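Local coordinates for protein peptidoglycan N-acetylglucosamine deacetylase (Agathobacter rectalis, PDB 5JMU) that probably removes acetyl groups from N-acetylglucosamine of peptidoglycan as a zinc-dependent hydrolase, this chain being its catalytic domain, at residues A[72-77]-A[111-117]. Residues are numbered along the deposited sequence; the frame is centred on the assembly and turned at random.
Sequences TVAIHS and ASIIRFP. With ZN (zinc ion), chain C.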
loop_
_atom_site.group_PDB
_atom_site.type_symbol
_atom_site.label_atom_id
_atom_site.label_comp_id
_atom_site.label_asym_id
_atom_site.label_seq_id
_atom_site.Cartn_x
_atom_site.Cartn_y
_atom_site.Cartn_z
ATOM N N THR A 72 1.530 9.690 -0.999
ATOM C CA THR A 72 1.951 9.180 0.294
ATOM C C THR A 72 2.974 8.069 0.100
ATOM O O THR A 72 2.749 7.138 -0.668
ATOM C CB THR A 72 0.738 8.656 1.072
ATOM O OG1 THR A 72 -0.108 9.803 1.361
ATOM C CG2 THR A 72 1.195 7.926 2.363
ATOM N N VAL A 73 4.100 8.193 0.791
ATOM C CA VAL A 73 5.117 7.161 0.774
ATOM C C VAL A 73 5.076 6.432 2.106
ATOM O O VAL A 73 5.205 7.062 3.188
ATOM C CB VAL A 73 6.513 7.789 0.522
ATOM C CG1 VAL A 73 7.621 6.702 0.708
ATOM C CG2 VAL A 73 6.541 8.348 -0.872
ATOM N N ALA A 74 4.807 5.130 2.032
ATOM C CA ALA A 74 4.606 4.300 3.218
ATOM C C ALA A 74 5.534 3.065 3.145
ATOM O O ALA A 74 6.101 2.752 2.103
ATOM C CB ALA A 74 3.144 3.882 3.313
ATOM N N ILE A 75 5.687 2.358 4.261
ATOM C CA ILE A 75 6.586 1.206 4.293
ATOM C C ILE A 75 5.909 -0.089 3.927
ATOM O O ILE A 75 4.827 -0.325 4.422
ATOM C CB ILE A 75 7.170 1.059 5.708
ATOM C CG1 ILE A 75 8.042 2.272 6.020
ATOM C CG2 ILE A 75 8.032 -0.240 5.796
ATOM C CD1 ILE A 75 8.556 2.356 7.498
ATOM N N HIS A 76 6.538 -0.910 3.063
ATOM C CA HIS A 76 6.100 -2.304 2.870
ATOM C C HIS A 76 7.156 -3.200 3.531
ATOM O O HIS A 76 6.907 -3.825 4.569
ATOM C CB HIS A 76 5.902 -2.593 1.379
ATOM C CG HIS A 76 5.146 -3.857 1.054
ATOM N ND1 HIS A 76 4.103 -4.344 1.824
ATOM C CD2 HIS A 76 5.275 -4.695 -0.002
ATOM C CE1 HIS A 76 3.645 -5.461 1.249
ATOM N NE2 HIS A 76 4.346 -5.702 0.152
ATOM N N SER A 77 8.361 -3.170 2.987
ATOM C CA SER A 77 9.468 -3.939 3.571
ATOM C C SER A 77 10.751 -3.664 2.801
ATOM O O SER A 77 10.710 -3.521 1.594
ATOM C CB SER A 77 9.148 -5.450 3.519
ATOM O OG SER A 77 10.322 -6.198 3.816
ATOM N N ALA A 111 8.372 7.668 7.559
ATOM C CA ALA A 111 7.061 7.127 7.199
ATOM C C ALA A 111 6.169 7.086 8.405
ATOM O O ALA A 111 6.666 6.950 9.538
ATOM C CB ALA A 111 7.191 5.701 6.605
ATOM N N SER A 112 4.858 7.198 8.186
ATOM C CA SER A 112 3.846 7.083 9.243
ATOM C C SER A 112 2.929 5.860 9.153
ATOM O O SER A 112 2.265 5.528 10.127
ATOM C CB SER A 112 2.935 8.322 9.238
ATOM O OG SER A 112 3.672 9.512 9.546
ATOM N N ILE A 113 2.886 5.250 7.975
ATOM C CA ILE A 113 1.946 4.192 7.639
ATOM C C ILE A 113 2.744 3.046 7.052
ATOM O O ILE A 113 3.735 3.279 6.350
ATOM C CB ILE A 113 0.876 4.674 6.589
ATOM C CG1 ILE A 113 0.244 5.998 7.038
ATOM C CG2 ILE A 113 -0.230 3.570 6.390
ATOM C CD1 ILE A 113 -0.781 6.612 6.016
ATOM N N ILE A 114 2.325 1.825 7.364
ATOM C CA ILE A 114 2.928 0.630 6.783
ATOM C C ILE A 114 1.875 -0.301 6.220
ATOM O O ILE A 114 0.667 -0.175 6.522
ATOM C CB ILE A 114 3.806 -0.154 7.822
ATOM C CG1 ILE A 114 2.912 -0.941 8.795
ATOM C CG2 ILE A 114 4.684 0.790 8.608
ATOM C CD1 ILE A 114 3.727 -1.965 9.643
ATOM N N ARG A 115 2.303 -1.245 5.378
ATOM C CA ARG A 115 1.456 -2.373 4.999
ATOM C C ARG A 115 2.292 -3.618 5.203
ATOM O O ARG A 115 3.341 -3.772 4.573
ATOM C CB ARG A 115 0.983 -2.276 3.557
ATOM C CG ARG A 115 0.208 -3.587 3.126
ATOM C CD ARG A 115 -0.433 -3.359 1.764
ATOM N NE ARG A 115 -1.589 -2.474 1.860
ATOM C CZ ARG A 115 -2.055 -1.768 0.812
ATOM N NH1 ARG A 115 -1.422 -1.828 -0.367
ATOM N NH2 ARG A 115 -3.165 -1.011 0.927
ATOM N N PHE A 116 1.817 -4.521 6.048
ATOM C CA PHE A 116 2.533 -5.760 6.273
ATOM C C PHE A 116 2.606 -6.580 4.997
ATOM O O PHE A 116 1.589 -6.712 4.303
ATOM C CB PHE A 116 1.807 -6.608 7.317
ATOM C CG PHE A 116 1.851 -6.067 8.698
ATOM C CD1 PHE A 116 2.988 -6.206 9.515
ATOM C CD2 PHE A 116 0.739 -5.394 9.221
ATOM C CE1 PHE A 116 3.009 -5.738 10.841
ATOM C CE2 PHE A 116 0.762 -4.890 10.566
ATOM C CZ PHE A 116 1.897 -5.052 11.376
ATOM N N PRO A 117 3.781 -7.168 4.691
ATOM C CA PRO A 117 3.829 -8.100 3.566
ATOM C C PRO A 117 2.876 -9.273 3.803
ATOM O O PRO A 117 2.857 -9.888 4.871
ATOM C CB PRO A 117 5.319 -8.511 3.530
ATOM C CG PRO A 117 6.031 -7.220 4.013
ATOM C CD PRO A 117 5.147 -6.779 5.167
HETATM ZN ZN ZN C . 4.261 -7.236 -1.279
HETATM O O HOH W 1 3.691 7.161 5.555
HETATM O O HOH W 2 2.329 -6.747 -1.790
HETATM O O HOH W 3 4.025 -8.748 -2.735
HETATM O O HOH W 4 3.394 -8.641 0.131
#
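H76 ND1 donates to the backbone O of R115 at 2.9 Å, with an N-H...O angle of 158°. The acceptor lies near the imidazole plane, whereas the donor stands 40° out of the R115 carbonyl plane, away from the usual lone-pair direction. P117 covers one ring face: its CG lies over that face, 4.3 Å from the centroid of the H76 ring, a CH-pi contact displaced toward the rim. CG anti to the backbone N (chi1 -166°) places the ring alongside the 115-117 backbone, with ND1 facing R115 O and NE2 on the zinc ion at 2.1 Å; D28, H80 and three waters complete the site. R115 is thus a second-shell residue through its backbone, while its guanidinium group forms a salt bridge with D27. This Asp-His-His zinc site is consistent with the NodB-homology (CE4) fold. Further back, I75 N donates to I113 O at 3.0 Å and I75 O accepts from R115 N at 2.9 Å, bonds that flank I114 as in a parallel bridge. CG1 and CD1 of I75 both rest on A111 CB, CG1 at 3.6 Å, while its CB meets I114 CG2 at 3.8 Å. Helix 89-107 adds M99 and I103 around it.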